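PDB 4ZQG: 1-deoxy-D-xylulose 5-phosphate reductoisomerase from Moraxella catarrhalis, which catalyses the NADPH-dependent rearrangement and reduction of 1-deoxy-D-xylulose 5-phosphate to 2-C-methyl-D-erythritol 4-phosphate in the MEP pathway of isoprenoid synthesis. Local coordinates for residues L23-Q28 and H286-P291; K46-A51 and A67-K72; L322-Y327 and A366-K371. All coordinates share one frame; numbering follows the deposited sequence.

Contact 1. Residues L23-Q28 and H286-P291; sequences LAIIRQ and HALAYP
Leu-288 reaches across to Ile-25 and Ile-26 with a single methyl, CD1. Its nearest partner is Ile-25, whose CG2 lies 3.9 Å from Leu-288 CD1. Ile-26 makes a looser touch, CD1 to Leu-288 CD1 at 4.4 Å. The contact is small, and all three side chains are buried. It is purely apolar; no hydrogen bond crosses it.

The branching of Ile-25 explains which atom touches. With chi1 at -66°, CG2 lies opposite the backbone N and faces Leu-288. The longer CG1 branch turns back beside that N, and the side chain also packs on Lys-281, Ile-284 and Ala-285 of helix 281-289. Leu-288 holds its own CG opposite its carbonyl carbon, with chi1 at -85°. The side chains of Ile-25 and Leu-288 cross obliquely.

Just past the contact, Gln-28 folds back on its own turn. Its NE2 donates to Ala-24 O at 3.0 Å, from well above the carbonyl plane, and also bonds Ser-296 O. Two carbonyls therefore hold this amide.

Helix 17-26 is the first helix of the Rossmann-type domain. Ile-26 also packs on strands 7-12 and 33-39, and Leu-23 on helix 44-54. Helix 281-289 also meets the sheet here, with Ala-289 against Tyr-33 of strand 33-39.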
loop_
_atom_site.group_PDB
_atom_site.type_symbol
_atom_site.label_atom_id
_atom_site.label_comp_id
_atom_site.label_asym_id
_atom_site.label_seq_id
_atom_site.Cartn_x
_atom_site.Cartn_y
_atom_site.Cartn_z
ATOM N N LEU A 23 -1.278 25.852 -2.322
ATOM C CA LEU A 23 -0.971 26.858 -3.333
ATOM C C LEU A 23 0.257 26.475 -4.080
ATOM O O LEU A 23 0.354 26.749 -5.283
ATOM C CB LEU A 23 -0.864 28.286 -2.726
ATOM C CG LEU A 23 -2.255 28.761 -2.258
ATOM C CD1 LEU A 23 -2.263 30.034 -1.442
ATOM C CD2 LEU A 23 -3.184 28.844 -3.447
ATOM N N ALA A 24 1.200 25.810 -3.408
ATOM C CA ALA A 24 2.446 25.422 -4.106
ATOM C C ALA A 24 2.154 24.452 -5.229
ATOM O O ALA A 24 2.820 24.478 -6.270
ATOM C CB ALA A 24 3.485 24.907 -3.146
ATOM N N ILE A 25 1.098 23.656 -5.057
ATOM C CA ILE A 25 0.651 22.756 -6.077
ATOM C C ILE A 25 -0.094 23.504 -7.180
ATOM O O ILE A 25 0.126 23.245 -8.345
ATOM C CB ILE A 25 -0.248 21.676 -5.463
ATOM C CG1 ILE A 25 0.552 20.771 -4.507
ATOM C CG2 ILE A 25 -0.896 20.829 -6.554
ATOM C CD1 ILE A 25 -0.329 19.893 -3.599
ATOM N N ILE A 26 -0.976 24.436 -6.818
ATOM C CA ILE A 26 -1.687 25.239 -7.816
ATOM C C ILE A 26 -0.706 25.941 -8.788
ATOM O O ILE A 26 -0.943 25.988 -10.003
ATOM C CB ILE A 26 -2.559 26.321 -7.190
ATOM C CG1 ILE A 26 -3.572 25.763 -6.184
ATOM C CG2 ILE A 26 -3.281 27.067 -8.290
ATOM C CD1 ILE A 26 -4.353 24.622 -6.722
ATOM N N ARG A 27 0.407 26.453 -8.262
ATOM C CA ARG A 27 1.353 27.146 -9.101
ATOM C C ARG A 27 2.065 26.237 -10.056
ATOM O O ARG A 27 2.722 26.682 -10.976
ATOM C CB ARG A 27 2.407 27.833 -8.257
ATOM C CG ARG A 27 1.856 28.944 -7.428
ATOM C CD ARG A 27 2.929 29.623 -6.612
ATOM N NE ARG A 27 2.266 30.561 -5.715
ATOM C CZ ARG A 27 2.142 30.425 -4.403
ATOM N NH1 ARG A 27 1.472 31.351 -3.744
ATOM N NH2 ARG A 27 2.675 29.386 -3.744
ATOM N N GLN A 28 1.997 24.940 -9.809
ATOM C CA GLN A 28 2.616 24.002 -10.704
ATOM C C GLN A 28 1.639 23.548 -11.754
ATOM O O GLN A 28 2.050 22.943 -12.761
ATOM C CB GLN A 28 3.124 22.825 -9.924
ATOM C CG GLN A 28 4.212 23.168 -8.929
ATOM C CD GLN A 28 4.594 21.933 -8.161
ATOM O OE1 GLN A 28 5.144 20.958 -8.749
ATOM N NE2 GLN A 28 4.255 21.912 -6.863
ATOM N N HIS A 286 -2.819 14.295 -4.216
ATOM C CA HIS A 286 -3.671 13.135 -4.387
ATOM C C HIS A 286 -5.135 13.513 -4.265
ATOM O O HIS A 286 -5.966 13.115 -5.082
ATOM C CB HIS A 286 -3.388 12.065 -3.322
ATOM C CG HIS A 286 -4.431 10.992 -3.286
ATOM N ND1 HIS A 286 -5.483 10.997 -2.390
ATOM C CD2 HIS A 286 -4.600 9.893 -4.056
ATOM C CE1 HIS A 286 -6.271 9.969 -2.633
ATOM N NE2 HIS A 286 -5.749 9.277 -3.629
ATOM N N ALA A 287 -5.448 14.279 -3.228
ATOM C CA ALA A 287 -6.814 14.647 -3.001
ATOM C C ALA A 287 -7.342 15.636 -4.056
ATOM O O ALA A 287 -8.496 15.523 -4.458
ATOM C CB ALA A 287 -6.946 15.210 -1.617
ATOM N N LEU A 288 -6.502 16.578 -4.515
ATOM C CA LEU A 288 -6.893 17.513 -5.555
ATOM C C LEU A 288 -7.205 16.846 -6.867
ATOM O O LEU A 288 -8.187 17.177 -7.526
ATOM C CB LEU A 288 -5.808 18.529 -5.828
ATOM C CG LEU A 288 -5.802 19.747 -4.904
ATOM C CD1 LEU A 288 -4.551 20.551 -5.165
ATOM C CD2 LEU A 288 -7.028 20.607 -5.128
ATOM N N ALA A 289 -6.362 15.927 -7.298
ATOM C CA ALA A 289 -6.542 15.396 -8.626
ATOM C C ALA A 289 -7.450 14.186 -8.660
ATOM O O ALA A 289 -7.853 13.785 -9.730
ATOM C CB ALA A 289 -5.217 15.079 -9.229
ATOM N N TYR A 290 -7.792 13.622 -7.501
ATOM C CA TYR A 290 -8.537 12.363 -7.443
ATOM C C TYR A 290 -9.745 12.401 -8.378
ATOM O O TYR A 290 -10.425 13.426 -8.450
ATOM C CB TYR A 290 -8.983 12.104 -6.010
ATOM C CG TYR A 290 -9.680 10.800 -5.826
ATOM C CD1 TYR A 290 -9.011 9.706 -5.303
ATOM C CD2 TYR A 290 -11.035 10.649 -6.163
ATOM C CE1 TYR A 290 -9.671 8.490 -5.149
ATOM C CE2 TYR A 290 -11.684 9.447 -5.991
ATOM C CZ TYR A 290 -10.993 8.374 -5.485
ATOM O OH TYR A 290 -11.625 7.160 -5.332
ATOM N N PRO A 291 -10.034 11.319 -9.120
ATOM C CA PRO A 291 -9.344 10.039 -9.098
ATOM C C PRO A 291 -8.075 9.965 -9.976
ATOM O O PRO A 291 -7.448 8.908 -10.089
ATOM C CB PRO A 291 -10.403 9.121 -9.677
ATOM C CG PRO A 291 -11.021 9.973 -10.737
ATOM C CD PRO A 291 -11.040 11.359 -10.194
#

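Contact 2. Residues K46-A51 and A67-K72; sequences KLLALA and AQLSQK
Leu-48 has a chi1 of -173°, which swings CG to the far side from its amide nitrogen and carries both methyls out to Lys-72. CD1 of Leu-48 lies 3.8 Å from Lys-72 O, and its CD2 is 4.1 Å from Lys-72 CB. Lys-72 has its CG beside its own backbone N instead, with the chain extended beyond. The two side chains meet at about a right angle, and the leucine methyls lie against the root of the lysine, not on its amine.

Leu-69 fills the more buried side. Its CD2 meets Leu-48 CD1 at 4.2 Å, and its CD1 approaches Leu-47 CD2 at 4.4 Å. The two leucines of the first helix thus take one methyl each. Leu-69 also packs on Val-44 and on Ile-82 of strand 81-84. Leu-47 rests on Leu-38 of strand 33-39.

The helices belong to successive beta-alpha-beta crossovers of the Rossmann-type domain. Helix 44-54 joins strand 33-39 to strand 58-61, and helix 66-75 joins strand 58-61 to strand 81-84. The segments run roughly the same way, with 32° between their directions and their axes 10.7 Å apart at closest approach. The bound NAD lies about 8 Å from the side chain of Leu-47.

The lysine amine stays clear of the leucines. Lys-72 NZ bonds Gln-68 OE1, one turn back on its own helix, at 3.0 Å. It also forms a weak, long ion pair with Asp-45. Only carbon contacts and one methyl-to-carbonyl approach join the two segments, with no hydrogen bond across. The contact therefore rests on apolar packing, buried at Leu-47 and Leu-69 and partly open at Leu-48 and Lys-72.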
loop_
_atom_site.group_PDB
_atom_site.type_symbol
_atom_site.label_atom_id
_atom_site.label_comp_id
_atom_site.label_asym_id
_atom_site.label_seq_id
_atom_site.Cartn_x
_atom_site.Cartn_y
_atom_site.Cartn_z
ATOM N N LYS A 46 -0.429 38.994 3.786
ATOM C CA LYS A 46 -0.205 37.787 3.044
ATOM C C LYS A 46 -1.429 37.467 2.223
ATOM O O LYS A 46 -1.351 37.221 1.016
ATOM C CB LYS A 46 0.171 36.654 3.953
ATOM C CG LYS A 46 0.695 35.475 3.165
ATOM C CD LYS A 46 0.940 34.285 4.075
ATOM C CE LYS A 46 1.423 33.105 3.273
ATOM N NZ LYS A 46 1.645 32.005 4.218
ATOM N N LEU A 47 -2.579 37.568 2.848
ATOM C CA LEU A 47 -3.823 37.468 2.090
ATOM C C LEU A 47 -3.897 38.481 0.921
ATOM O O LEU A 47 -4.200 38.109 -0.209
ATOM C CB LEU A 47 -5.008 37.643 3.009
ATOM C CG LEU A 47 -6.312 37.232 2.379
ATOM C CD1 LEU A 47 -6.296 35.812 1.787
ATOM C CD2 LEU A 47 -7.350 37.348 3.472
ATOM N N LEU A 48 -3.530 39.721 1.158
ATOM C CA LEU A 48 -3.436 40.640 0.060
ATOM C C LEU A 48 -2.500 40.165 -1.031
ATOM O O LEU A 48 -2.893 40.160 -2.209
ATOM C CB LEU A 48 -3.009 42.048 0.534
ATOM C CG LEU A 48 -3.067 43.113 -0.574
ATOM C CD1 LEU A 48 -4.504 43.491 -0.858
ATOM C CD2 LEU A 48 -2.268 44.352 -0.239
ATOM N N ALA A 49 -1.256 39.808 -0.663
ATOM C CA ALA A 49 -0.275 39.319 -1.655
ATOM C C ALA A 49 -0.850 38.150 -2.482
ATOM O O ALA A 49 -0.648 38.098 -3.712
ATOM C CB ALA A 49 1.015 38.920 -0.985
ATOM N N LEU A 50 -1.575 37.237 -1.823
ATOM C CA LEU A 50 -2.242 36.141 -2.530
ATOM C C LEU A 50 -3.347 36.632 -3.459
ATOM O O LEU A 50 -3.451 36.233 -4.594
ATOM C CB LEU A 50 -2.818 35.091 -1.534
ATOM C CG LEU A 50 -1.805 34.367 -0.604
ATOM C CD1 LEU A 50 -2.492 33.313 0.248
ATOM C CD2 LEU A 50 -0.680 33.751 -1.388
ATOM N N ALA A 51 -4.170 37.523 -2.954
ATOM C CA ALA A 51 -5.154 38.211 -3.773
ATOM C C ALA A 51 -4.551 38.740 -5.082
ATOM O O ALA A 51 -5.028 38.425 -6.175
ATOM C CB ALA A 51 -5.742 39.358 -2.982
ATOM N N ALA A 67 -12.093 46.181 7.314
ATOM C CA ALA A 67 -11.943 47.556 6.825
ATOM C C ALA A 67 -10.563 47.761 6.246
ATOM O O ALA A 67 -10.425 48.189 5.118
ATOM C CB ALA A 67 -12.219 48.570 7.930
ATOM N N GLN A 68 -9.538 47.413 7.015
ATOM C CA GLN A 68 -8.157 47.582 6.564
ATOM C C GLN A 68 -7.911 46.852 5.242
ATOM O O GLN A 68 -7.267 47.361 4.346
ATOM C CB GLN A 68 -7.202 47.098 7.644
ATOM C CG GLN A 68 -5.739 46.973 7.226
ATOM C CD GLN A 68 -4.970 46.042 8.171
ATOM O OE1 GLN A 68 -3.893 45.548 7.844
ATOM N NE2 GLN A 68 -5.560 45.753 9.332
ATOM N N LEU A 69 -8.448 45.659 5.115
ATOM C CA LEU A 69 -8.148 44.855 3.962
ATOM C C LEU A 69 -8.902 45.380 2.771
ATOM O O LEU A 69 -8.378 45.324 1.675
ATOM C CB LEU A 69 -8.495 43.378 4.245
ATOM C CG LEU A 69 -7.886 42.173 3.506
ATOM C CD1 LEU A 69 -8.946 41.403 2.738
ATOM C CD2 LEU A 69 -6.712 42.487 2.580
ATOM N N SER A 70 -10.125 45.882 2.996
ATOM C CA SER A 70 -10.930 46.468 1.920
ATOM C C SER A 70 -10.261 47.688 1.309
ATOM O O SER A 70 -10.289 47.849 0.090
ATOM C CB SER A 70 -12.338 46.852 2.384
ATOM O OG SER A 70 -13.048 45.712 2.881
ATOM N N GLN A 71 -9.656 48.524 2.140
ATOM C CA GLN A 71 -8.918 49.677 1.636
ATOM C C GLN A 71 -7.794 49.219 0.723
ATOM O O GLN A 71 -7.632 49.735 -0.381
ATOM C CB GLN A 71 -8.322 50.499 2.771
ATOM C CG GLN A 71 -7.801 51.825 2.273
ATOM C CD GLN A 71 -8.874 52.576 1.494
ATOM O OE1 GLN A 71 -9.915 52.959 2.046
ATOM N NE2 GLN A 71 -8.643 52.755 0.202
ATOM N N LYS A 72 -7.030 48.240 1.200
ATOM C CA LYS A 72 -5.853 47.776 0.520
ATOM C C LYS A 72 -6.140 47.077 -0.788
ATOM O O LYS A 72 -5.336 47.117 -1.729
ATOM C CB LYS A 72 -5.039 46.890 1.456
ATOM C CG LYS A 72 -4.337 47.685 2.543
ATOM C CD LYS A 72 -3.580 46.779 3.502
ATOM C CE LYS A 72 -3.149 47.548 4.758
ATOM N NZ LYS A 72 -2.275 46.761 5.676
#

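Contact 3. Residues L322-Y327 and A366-K371; sequences LKLARY and ACLDDK
Leu-368 packs against Leu-324 and Tyr-327 within the helical bundle of the C-terminal domain. Leu-324 and Tyr-327 lie on helix 320-331. Leu-368 lies on helix 359-368.

With chi1 at -78°, Leu-368 holds CG opposite its carbonyl carbon and points CD1 at the other helix. That methyl, Leu-368 CD1, lies 3.9 Å from Leu-324 O and 4.0 Å from Leu-324 CB. It therefore comes closest to the base of the leucine and its carbonyl, with the branched end a little farther off. Leu-368 also touches Ala-335 and Leu-339 of helix 333-351, which borders the buried half of the contact.

Tyr-327 reaches over the outer half. Its chi1 of 172° sets the ring carbon CG opposite the backbone N and carries the ring out toward Leu-368 and Asp-369. CE2 of Tyr-327 comes within 4.3 Å of Leu-368 CB, an oblique approach. This part of the contact lies at the surface, where Tyr-327 and Asp-369 are both exposed.

The chain then turns into the next helix, where Asp-370 is the N-cap and its OD2 accepts from Ile-373 N.

Asp-369 turns its carboxylate to the tyrosine. A chi1 of -67° places its CG beside its own N and opposite the carbonyl carbon, and from there the carboxylate extends to the ring. The carboxylate and ring planes stand 71° apart, and OD2 lies near the plane of the ring, at its edge. Asp-369 OD2 is 3.8 Å from Tyr-327 CE2 and 3.6 Å from Tyr-327 OH, a polar approach too long and loose to count as a hydrogen bond.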
loop_
_atom_site.group_PDB
_atom_site.type_symbol
_atom_site.label_atom_id
_atom_site.label_comp_id
_atom_site.label_asym_id
_atom_site.label_seq_id
_atom_site.Cartn_x
_atom_site.Cartn_y
_atom_site.Cartn_z
ATOM N N LEU A 322 -3.371 10.023 24.407
ATOM C CA LEU A 322 -3.858 8.923 23.548
ATOM C C LEU A 322 -4.809 7.933 24.261
ATOM O O LEU A 322 -5.846 7.579 23.703
ATOM C CB LEU A 322 -2.669 8.208 22.927
ATOM C CG LEU A 322 -2.982 7.216 21.831
ATOM C CD1 LEU A 322 -3.947 7.738 20.772
ATOM C CD2 LEU A 322 -1.650 6.831 21.228
ATOM N N LYS A 323 -4.495 7.532 25.490
ATOM C CA LYS A 323 -5.488 6.821 26.325
ATOM C C LYS A 323 -6.807 7.600 26.332
ATOM O O LYS A 323 -7.876 7.038 26.104
ATOM C CB LYS A 323 -4.994 6.667 27.766
ATOM C CG LYS A 323 -4.706 5.278 28.271
ATOM C CD LYS A 323 -3.760 5.278 29.502
ATOM C CE LYS A 323 -4.277 6.023 30.745
ATOM N N LEU A 324 -6.718 8.926 26.580
ATOM C CA LEU A 324 -7.905 9.728 26.863
ATOM C C LEU A 324 -8.723 9.928 25.607
ATOM O O LEU A 324 -9.947 10.019 25.658
ATOM C CB LEU A 324 -7.517 11.046 27.504
ATOM C CG LEU A 324 -6.714 10.931 28.819
ATOM C CD1 LEU A 324 -6.053 12.241 29.206
ATOM C CD2 LEU A 324 -7.588 10.460 29.955
ATOM N N ALA A 325 -8.066 9.938 24.461
ATOM C CA ALA A 325 -8.810 10.064 23.217
ATOM C C ALA A 325 -9.590 8.831 22.862
ATOM O O ALA A 325 -10.696 8.917 22.285
ATOM C CB ALA A 325 -7.872 10.408 22.085
ATOM N N ARG A 326 -9.012 7.675 23.186
ATOM C CA ARG A 326 -9.703 6.429 22.919
ATOM C C ARG A 326 -10.919 6.358 23.819
ATOM O O ARG A 326 -12.028 6.159 23.356
ATOM C CB ARG A 326 -8.785 5.216 23.078
ATOM C CG ARG A 326 -9.355 3.974 22.394
ATOM C CD ARG A 326 -8.419 2.779 22.473
ATOM N NE ARG A 326 -7.251 2.970 21.643
ATOM C CZ ARG A 326 -7.229 2.794 20.329
ATOM N NH1 ARG A 326 -6.084 3.005 19.655
ATOM N NH2 ARG A 326 -8.331 2.424 19.680
ATOM N N TYR A 327 -10.697 6.594 25.107
ATOM C CA TYR A 327 -11.767 6.683 26.076
ATOM C C TYR A 327 -12.862 7.584 25.562
ATOM O O TYR A 327 -14.030 7.229 25.591
ATOM C CB TYR A 327 -11.212 7.166 27.400
ATOM C CG TYR A 327 -12.257 7.487 28.454
ATOM C CD1 TYR A 327 -13.296 6.594 28.749
ATOM C CD2 TYR A 327 -12.192 8.692 29.183
ATOM C CE1 TYR A 327 -14.241 6.900 29.730
ATOM C CE2 TYR A 327 -13.120 8.994 30.160
ATOM C CZ TYR A 327 -14.144 8.103 30.431
ATOM O OH TYR A 327 -15.062 8.431 31.412
ATOM N N ALA A 366 -9.432 15.887 33.599
ATOM C CA ALA A 366 -10.257 16.548 34.592
ATOM C C ALA A 366 -11.531 16.998 33.924
ATOM O O ALA A 366 -12.615 16.859 34.481
ATOM C CB ALA A 366 -9.528 17.715 35.237
ATOM N N CYS A 367 -11.395 17.485 32.703
ATOM C CA CYS A 367 -12.560 17.821 31.894
ATOM C C CYS A 367 -13.430 16.616 31.425
ATOM O O CYS A 367 -14.663 16.715 31.391
ATOM C CB CYS A 367 -12.124 18.645 30.691
ATOM S SG CYS A 367 -11.728 20.342 31.148
ATOM N N LEU A 368 -12.818 15.495 31.054
ATOM C CA LEU A 368 -13.617 14.374 30.620
ATOM C C LEU A 368 -14.423 13.862 31.808
ATOM O O LEU A 368 -15.613 13.570 31.651
ATOM C CB LEU A 368 -12.767 13.265 30.007
ATOM C CG LEU A 368 -12.311 13.530 28.579
ATOM C CD1 LEU A 368 -11.045 12.769 28.272
ATOM C CD2 LEU A 368 -13.403 13.201 27.580
ATOM N N ASP A 369 -13.776 13.809 32.980
ATOM C CA ASP A 369 -14.381 13.272 34.194
ATOM C C ASP A 369 -15.186 14.271 35.022
ATOM O O ASP A 369 -15.705 13.919 36.066
ATOM C CB ASP A 369 -13.314 12.610 35.074
ATOM C CG ASP A 369 -12.731 11.347 34.441
ATOM O OD1 ASP A 369 -11.705 10.862 34.959
ATOM O OD2 ASP A 369 -13.285 10.844 33.425
ATOM N N ASP A 370 -15.309 15.507 34.547
ATOM C CA ASP A 370 -16.105 16.526 35.233
ATOM C C ASP A 370 -17.616 16.328 35.104
ATOM O O ASP A 370 -18.133 16.211 33.988
ATOM C CB ASP A 370 -15.759 17.889 34.662
ATOM C CG ASP A 370 -16.492 19.004 35.345
ATOM O OD1 ASP A 370 -15.804 19.876 35.919
ATOM O OD2 ASP A 370 -17.743 19.009 35.307
ATOM N N LYS A 371 -18.326 16.374 36.237
ATOM C CA LYS A 371 -19.756 16.051 36.254
ATOM C C LYS A 371 -20.587 17.034 35.426
ATOM O O LYS A 371 -21.566 16.643 34.785
ATOM C CB LYS A 371 -20.287 15.953 37.684
ATOM C CG LYS A 371 -19.720 14.769 38.460
#

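In the fold
From the N terminus, helix 17-26 opens contact 1. The chain then makes contact 2 between helices 44-54 and 66-75, a short local closure with strand 58-61 between them. Contact 1 closes much later, at helix 281-289, so the whole of contact 2 falls within its long loop. The two also meet in space: Leu-23 CD1 lies 3.7 Å from Leu-50 CD1. Contact 3 follows in series, on the opposite side of the chain's centre. Contact 2 joins neighbouring crossovers of the Rossmann-type domain. Contact 1 ties that domain to helix 281-289, and contact 3 joins helices 320-331 and 359-368 within the C-terminal helical region.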